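Local coordinates for Rpb7-binding protein seb1 (Schizosaccharomyces pombe 972h-, PDB 5MDT) that drives transcription termination by binding RNA polymerase II and nascent RNA, and carries the CTD-interacting domain that probably recognises the polymerase's C-terminal tail, at residues Glu6-Gly9 against Ile10-Ser13; His58-Gly61 against Ala62-Leu66; Leu123-Cys126 against Asp127-Lys131. All coordinates share one frame; numbering follows the deposited sequence.

Contact 1: residues Glu6-Gly9 against Ile10-Ser13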
loop_
_atom_site.group_PDB
_atom_site.type_symbol
_atom_site.label_atom_id
_atom_site.label_comp_id
_atom_site.label_asym_id
_atom_site.label_seq_id
_atom_site.Cartn_x
_atom_site.Cartn_y
_atom_site.Cartn_z
ATOM N N GLU A 6 -16.344 5.250 6.222
ATOM C CA GLU A 6 -16.377 5.623 4.800
ATOM C C GLU A 6 -15.276 4.882 4.021
ATOM O O GLU A 6 -15.542 4.369 2.932
ATOM C CB GLU A 6 -16.214 7.141 4.631
ATOM C CG GLU A 6 -16.312 7.569 3.180
ATOM C CD GLU A 6 -16.613 9.018 2.850
ATOM O OE1 GLU A 6 -16.538 9.883 3.754
ATOM O OE2 GLU A 6 -16.901 9.289 1.663
ATOM N N PHE A 7 -14.052 4.835 4.582
ATOM C CA PHE A 7 -12.909 4.158 3.957
ATOM C C PHE A 7 -13.242 2.670 3.694
ATOM O O PHE A 7 -13.034 2.194 2.572
ATOM C CB PHE A 7 -11.702 4.295 4.915
ATOM C CG PHE A 7 -10.361 3.800 4.415
ATOM C CD1 PHE A 7 -9.479 4.664 3.766
ATOM C CD2 PHE A 7 -9.940 2.495 4.681
ATOM C CE1 PHE A 7 -8.208 4.226 3.370
ATOM C CE2 PHE A 7 -8.671 2.059 4.309
ATOM C CZ PHE A 7 -7.808 2.922 3.642
ATOM N N ASP A 8 -13.775 1.951 4.713
ATOM C CA ASP A 8 -14.139 0.534 4.559
ATOM C C ASP A 8 -15.244 0.350 3.501
ATOM O O ASP A 8 -15.218 -0.640 2.759
ATOM C CB ASP A 8 -14.575 -0.060 5.907
ATOM C CG ASP A 8 -13.459 -0.142 6.934
ATOM O OD1 ASP A 8 -12.270 -0.017 6.538
ATOM O OD2 ASP A 8 -13.772 -0.338 8.136
ATOM N N GLY A 9 -16.177 1.307 3.437
ATOM C CA GLY A 9 -17.265 1.312 2.460
ATOM C C GLY A 9 -16.783 1.463 1.032
ATOM O O GLY A 9 -17.323 0.820 0.123
ATOM N N ILE A 10 -15.751 2.300 0.812
ATOM C CA ILE A 10 -15.133 2.459 -0.521
ATOM C C ILE A 10 -14.431 1.135 -0.925
ATOM O O ILE A 10 -14.555 0.693 -2.069
ATOM C CB ILE A 10 -14.151 3.654 -0.569
ATOM C CG1 ILE A 10 -14.921 4.985 -0.358
ATOM C CG2 ILE A 10 -13.371 3.678 -1.917
ATOM C CD1 ILE A 10 -14.062 6.155 0.064
ATOM N N LEU A 11 -13.721 0.519 0.022
ATOM C CA LEU A 11 -13.047 -0.772 -0.222
ATOM C C LEU A 11 -14.063 -1.867 -0.584
ATOM O O LEU A 11 -13.811 -2.663 -1.502
ATOM C CB LEU A 11 -12.175 -1.191 0.976
ATOM C CG LEU A 11 -10.961 -0.305 1.305
ATOM C CD1 LEU A 11 -10.308 -0.759 2.612
ATOM C CD2 LEU A 11 -9.937 -0.274 0.159
ATOM N N ASP A 12 -15.241 -1.860 0.080
ATOM C CA ASP A 12 -16.345 -2.787 -0.239
ATOM C C ASP A 12 -16.810 -2.616 -1.676
ATOM O O ASP A 12 -16.981 -3.617 -2.373
ATOM C CB ASP A 12 -17.535 -2.559 0.699
ATOM C CG ASP A 12 -17.341 -3.141 2.084
ATOM O OD1 ASP A 12 -16.431 -3.997 2.257
ATOM O OD2 ASP A 12 -18.108 -2.762 2.993
ATOM N N SER A 13 -17.008 -1.355 -2.130
ATOM C CA SER A 13 -17.421 -1.073 -3.519
ATOM C C SER A 13 -16.347 -1.550 -4.505
ATOM O O SER A 13 -16.676 -2.184 -5.510
ATOM C CB SER A 13 -17.673 0.419 -3.720
ATOM O OG SER A 13 -18.772 0.861 -2.942
HETATM O O HOH W 1 -19.934 0.280 -0.341
#
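Leu11 lays its CD1 methyl beside the aromatic ring of Phe7, one helical turn earlier, with Leu11 CD1 3.7 Å from Phe7 CE2 and almost as near to Phe7 CD2. The methyl meets the ring obliquely, on the half carrying those two carbons. Phe7 reaches it because its CG stands opposite the backbone N and beside the carbonyl carbon (chi1 -174°), which brings the ring closer to the next turn than its CB direction alone would suggest. A lighter apolar touch repeats the i to i+4 spacing between Glu6 CG and Ile10 CD1, 4.1 Å apart. The backbone between these pairs is regular alpha helix: Ile10 N donates to Glu6 O at 3.0 Å and Asp12 N to Asp8 O at 2.9 Å. On the exposed side, a water donates a hydrogen bond to Gly9 O at 2.7 Å and also hydrogen-bonds Ser13 OG, so this carbonyl serves both the water and Ser13 N. Asp8 OD1 is hydrogen-bonded to Ser46 OG on helix 40-53. Helix 4-16 thus presents an apolar edge to the bundle: Phe7 reaches helices 23-35, 40-53 and 59-79, with an edge-to-face partner in Phe43, while Leu11 rests on Tyr50 and Ile65.

Contact 2: residues His58-Gly61 against Ala62-Leu66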
loop_
_atom_site.group_PDB
_atom_site.type_symbol
_atom_site.label_atom_id
_atom_site.label_comp_id
_atom_site.label_asym_id
_atom_site.label_seq_id
_atom_site.Cartn_x
_atom_site.Cartn_y
_atom_site.Cartn_z
ATOM N N HIS A 58 -7.816 -8.321 -8.327
ATOM C CA HIS A 58 -7.841 -7.084 -7.545
ATOM C C HIS A 58 -6.608 -6.808 -6.676
ATOM O O HIS A 58 -6.538 -5.743 -6.065
ATOM C CB HIS A 58 -9.112 -7.098 -6.664
ATOM C CG HIS A 58 -10.388 -6.865 -7.425
ATOM N ND1 HIS A 58 -10.627 -7.464 -8.655
ATOM C CD2 HIS A 58 -11.482 -6.153 -7.065
ATOM C CE1 HIS A 58 -11.839 -7.064 -9.021
ATOM N NE2 HIS A 58 -12.393 -6.266 -8.089
ATOM N N LYS A 59 -5.628 -7.738 -6.624
ATOM C CA LYS A 59 -4.453 -7.568 -5.735
ATOM C C LYS A 59 -3.593 -6.396 -6.184
ATOM O O LYS A 59 -3.088 -5.641 -5.335
ATOM C CB LYS A 59 -3.574 -8.854 -5.760
ATOM C CG LYS A 59 -4.293 -10.166 -5.414
ATOM C CD LYS A 59 -5.094 -10.087 -4.117
ATOM C CE LYS A 59 -5.458 -11.531 -3.733
ATOM N NZ LYS A 59 -5.922 -11.602 -2.323
ATOM N N LEU A 60 -3.489 -6.191 -7.514
ATOM C CA LEU A 60 -2.708 -5.046 -8.001
ATOM C C LEU A 60 -3.313 -3.728 -7.544
ATOM O O LEU A 60 -2.572 -2.882 -7.035
ATOM C CB LEU A 60 -2.540 -5.067 -9.524
ATOM C CG LEU A 60 -1.740 -3.902 -10.111
ATOM C CD1 LEU A 60 -0.294 -3.904 -9.619
ATOM C CD2 LEU A 60 -1.770 -3.958 -11.649
ATOM N N GLY A 61 -4.637 -3.573 -7.689
ATOM C CA GLY A 61 -5.337 -2.354 -7.249
ATOM C C GLY A 61 -5.119 -2.113 -5.758
ATOM O O GLY A 61 -5.023 -0.958 -5.317
ATOM N N ALA A 62 -5.066 -3.189 -4.944
ATOM C CA ALA A 62 -4.833 -3.038 -3.501
ATOM C C ALA A 62 -3.402 -2.505 -3.246
ATOM O O ALA A 62 -3.197 -1.693 -2.342
ATOM C CB ALA A 62 -5.031 -4.378 -2.793
ATOM N N LEU A 63 -2.435 -2.946 -4.063
ATOM C CA LEU A 63 -1.058 -2.443 -3.978
ATOM C C LEU A 63 -0.985 -0.982 -4.415
ATOM O O LEU A 63 -0.201 -0.225 -3.834
ATOM C CB LEU A 63 -0.088 -3.296 -4.788
ATOM C CG LEU A 63 0.208 -4.673 -4.149
ATOM C CD1 LEU A 63 1.062 -5.512 -5.073
ATOM C CD2 LEU A 63 0.913 -4.512 -2.812
ATOM N N TYR A 64 -1.820 -0.545 -5.402
ATOM C CA TYR A 64 -1.848 0.879 -5.765
ATOM C C TYR A 64 -2.408 1.714 -4.590
ATOM O O TYR A 64 -1.978 2.852 -4.371
ATOM C CB TYR A 64 -2.708 1.117 -7.008
ATOM C CG TYR A 64 -2.082 0.618 -8.297
ATOM C CD1 TYR A 64 -0.699 0.514 -8.433
ATOM C CD2 TYR A 64 -2.869 0.329 -9.405
ATOM C CE1 TYR A 64 -0.112 0.125 -9.647
ATOM C CE2 TYR A 64 -2.296 -0.070 -10.619
ATOM C CZ TYR A 64 -0.920 -0.173 -10.731
ATOM O OH TYR A 64 -0.354 -0.533 -11.930
ATOM N N ILE A 65 -3.378 1.142 -3.841
ATOM C CA ILE A 65 -3.913 1.868 -2.660
ATOM C C ILE A 65 -2.783 1.996 -1.615
ATOM O O ILE A 65 -2.560 3.089 -1.098
ATOM C CB ILE A 65 -5.163 1.145 -2.083
ATOM C CG1 ILE A 65 -6.341 1.276 -3.060
ATOM C CG2 ILE A 65 -5.551 1.693 -0.654
ATOM C CD1 ILE A 65 -7.425 0.233 -2.775
ATOM N N LEU A 66 -2.111 0.887 -1.296
ATOM C CA LEU A 66 -0.993 0.853 -0.359
ATOM C C LEU A 66 0.072 1.863 -0.779
ATOM O O LEU A 66 0.548 2.612 0.061
ATOM C CB LEU A 66 -0.367 -0.561 -0.299
ATOM C CG LEU A 66 0.919 -0.699 0.540
ATOM C CD1 LEU A 66 0.644 -0.437 2.038
ATOM C CD2 LEU A 66 1.520 -2.124 0.398
#
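Leu60 lies over one face of the Tyr64 ring, a CH-pi contact that forms the tightly packed part of this first turn of helix 59-79. Leu60 CG stands 4.2 Å from the centroid of the Tyr64 ring and 25° off the ring normal, while Leu60 CD1 reaches Tyr64 CZ at 3.9 Å and Leu60 CD2 approaches Tyr64 OH at 3.7 Å. The branch gets there because CG is anti to the backbone nitrogen (chi1 180°), which turns it over the ring, CG and both methyls lying against it. Tyr64 completes the fit from its own end: its ring also receives Leu60 O, 3.7 Å above the plane and offset toward the rim. That same oxygen accepts the Tyr64 N-H, with Tyr64 N 2.9 Å from Leu60 O and in the carbonyl plane, so one carbonyl both holds the turn and lies against the aromatic face. Gly61, without a side chain, meets the ring obliquely through its CA.

The looser, solvent side is that of Tyr64, which is partly exposed, unlike its buried neighbours. Lys59 is a buried chain that leads away from the following turn, its amine bonding Ala51 O and forming a salt bridge with Asp109. On other flanks, Ala62 sits against Tyr50 and Ala51, and Leu63 against Leu106 and Ile122. Packed among helices 23-35, 40-53, 92-113 and 119-131, helix 59-79 is a central helix of the all-helical, right-handed superhelix of CTD-interacting domains.

Contact 3: residues Leu123-Cys126 against Asp127-Lys131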
loop_
_atom_site.group_PDB
_atom_site.type_symbol
_atom_site.label_atom_id
_atom_site.label_comp_id
_atom_site.label_asym_id
_atom_site.label_seq_id
_atom_site.Cartn_x
_atom_site.Cartn_y
_atom_site.Cartn_z
ATOM N N LEU A 123 6.873 -4.363 -10.041
ATOM C CA LEU A 123 8.266 -3.946 -10.229
ATOM C C LEU A 123 8.309 -2.431 -10.394
ATOM O O LEU A 123 9.165 -1.787 -9.790
ATOM C CB LEU A 123 8.928 -4.615 -11.449
ATOM C CG LEU A 123 9.570 -5.959 -11.244
ATOM C CD1 LEU A 123 10.352 -6.339 -12.495
ATOM C CD2 LEU A 123 10.538 -5.953 -10.058
ATOM N N LYS A 124 7.354 -1.856 -11.163
ATOM C CA LYS A 124 7.238 -0.404 -11.353
ATOM C C LYS A 124 7.017 0.333 -10.021
ATOM O O LYS A 124 7.543 1.432 -9.854
ATOM C CB LYS A 124 6.158 -0.044 -12.380
ATOM C CG LYS A 124 6.622 -0.261 -13.812
ATOM C CD LYS A 124 5.486 -0.193 -14.824
ATOM C CE LYS A 124 6.001 0.083 -16.224
ATOM N NZ LYS A 124 6.887 -1.003 -16.742
ATOM N N LEU A 125 6.282 -0.275 -9.064
ATOM C CA LEU A 125 6.101 0.322 -7.750
ATOM C C LEU A 125 7.428 0.368 -6.986
ATOM O O LEU A 125 7.723 1.379 -6.355
ATOM C CB LEU A 125 5.016 -0.402 -6.945
ATOM C CG LEU A 125 3.568 -0.278 -7.445
ATOM C CD1 LEU A 125 2.633 -1.145 -6.594
ATOM C CD2 LEU A 125 3.095 1.165 -7.464
ATOM N N CYS A 126 8.255 -0.683 -7.101
ATOM C CA CYS A 126 9.579 -0.729 -6.468
ATOM C C CYS A 126 10.448 0.440 -6.932
ATOM O O CYS A 126 11.140 1.036 -6.107
ATOM C CB CYS A 126 10.262 -2.066 -6.728
ATOM S SG CYS A 126 9.372 -3.477 -6.036
ATOM N N ASP A 127 10.380 0.778 -8.237
ATOM C CA ASP A 127 11.111 1.897 -8.839
ATOM C C ASP A 127 10.643 3.221 -8.228
ATOM O O ASP A 127 11.481 4.055 -7.876
ATOM C CB ASP A 127 10.890 1.934 -10.362
ATOM C CG ASP A 127 11.611 0.868 -11.171
ATOM O OD1 ASP A 127 12.579 0.272 -10.646
ATOM O OD2 ASP A 127 11.226 0.652 -12.338
ATOM N N ILE A 128 9.306 3.401 -8.095
ATOM C CA ILE A 128 8.680 4.590 -7.507
ATOM C C ILE A 128 9.161 4.763 -6.059
ATOM O O ILE A 128 9.568 5.863 -5.673
ATOM C CB ILE A 128 7.126 4.540 -7.664
ATOM C CG1 ILE A 128 6.730 4.785 -9.147
ATOM C CG2 ILE A 128 6.412 5.548 -6.721
ATOM C CD1 ILE A 128 5.296 4.390 -9.525
ATOM N N TRP A 129 9.158 3.661 -5.290
ATOM C CA TRP A 129 9.594 3.614 -3.895
ATOM C C TRP A 129 11.090 3.887 -3.744
ATOM O O TRP A 129 11.498 4.533 -2.783
ATOM C CB TRP A 129 9.209 2.269 -3.272
ATOM C CG TRP A 129 7.727 2.062 -3.194
ATOM C CD1 TRP A 129 6.769 3.029 -3.081
ATOM C CD2 TRP A 129 7.041 0.807 -3.120
ATOM N NE1 TRP A 129 5.526 2.455 -2.973
ATOM C CE2 TRP A 129 5.662 1.090 -2.980
ATOM C CE3 TRP A 129 7.455 -0.538 -3.206
ATOM C CZ2 TRP A 129 4.694 0.084 -2.905
ATOM C CZ3 TRP A 129 6.493 -1.539 -3.098
ATOM C CH2 TRP A 129 5.130 -1.223 -2.966
ATOM N N GLU A 130 11.895 3.402 -4.688
ATOM C CA GLU A 130 13.340 3.622 -4.691
ATOM C C GLU A 130 13.651 5.111 -4.894
ATOM O O GLU A 130 14.476 5.669 -4.167
ATOM C CB GLU A 130 14.005 2.755 -5.772
ATOM C CG GLU A 130 15.522 2.822 -5.790
ATOM C CD GLU A 130 16.140 1.743 -6.655
ATOM O OE1 GLU A 130 15.802 1.677 -7.859
ATOM O OE2 GLU A 130 16.933 0.937 -6.117
ATOM N N LYS A 131 12.964 5.745 -5.865
ATOM C CA LYS A 131 13.106 7.154 -6.227
ATOM C C LYS A 131 12.655 8.071 -5.078
ATOM O O LYS A 131 13.290 9.100 -4.827
ATOM C CB LYS A 131 12.300 7.435 -7.514
ATOM C CG LYS A 131 12.502 8.817 -8.128
ATOM C CD LYS A 131 11.463 9.086 -9.210
ATOM C CE LYS A 131 11.539 10.490 -9.757
ATOM N NZ LYS A 131 10.553 10.703 -10.848
#
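Leu125 and Trp129 form an i to i+4 CH-pi pair on helix 119-131 of the all-helical CTD-interacting domain. Among the apolar contacts, Leu125 CB sits 4.0 Å from the centroid of the Trp129 six-membered ring and only 10° off its normal, squarely above that face. The indole lies along the preceding turn with its CG beside the backbone nitrogen (chi1 -64°). More loosely, Leu125 CD2 lies 4.4 Å from Ile128 CD1. The backbone bonds are regular, with Glu130 N donating to Cys126 O at 2.9 Å and Ile128 N to Lys124 O at 3.2 Å. Polar side-chain bonds reach two other helices: Trp129 NE1 donates to Asp67 OD1 on helix 59-79, which helps fix the rotation of the indole, while Asp127 and Glu130 share Arg144 of helix 137-150 in salt bridges. The guanidinium thus ties two acids a turn apart to the last helix. Phe135 meets the indole edge to face. Leu125 O does two things: it accepts Trp129 N at 2.9 Å with a 164° angle at the hydrogen, and it lies over one indole face, 3.2 Å from Trp129 CG.

In the fold
The three contacts follow one another along the chain, on helices 4-16, 59-79 and 119-131, and all belong to the CTD-interacting domain. Contact 2 lies deepest, its centre about 7 Å from the centre of the chain, with contacts 1 and 3 on opposite sides of that centre. Its own centre is about 14 Å from each of theirs; the centres of contacts 1 and 3 are about 27 Å apart, and the two contacts do not touch. Helix 59-79 therefore bridges them: Ile65 CD1 meets Leu11 CD2 at 3.9 Å on one side, and Leu63 CB meets Leu125 CD1 at 3.9 Å on the other, so side-chain packing links the outer helices through helix 59-79.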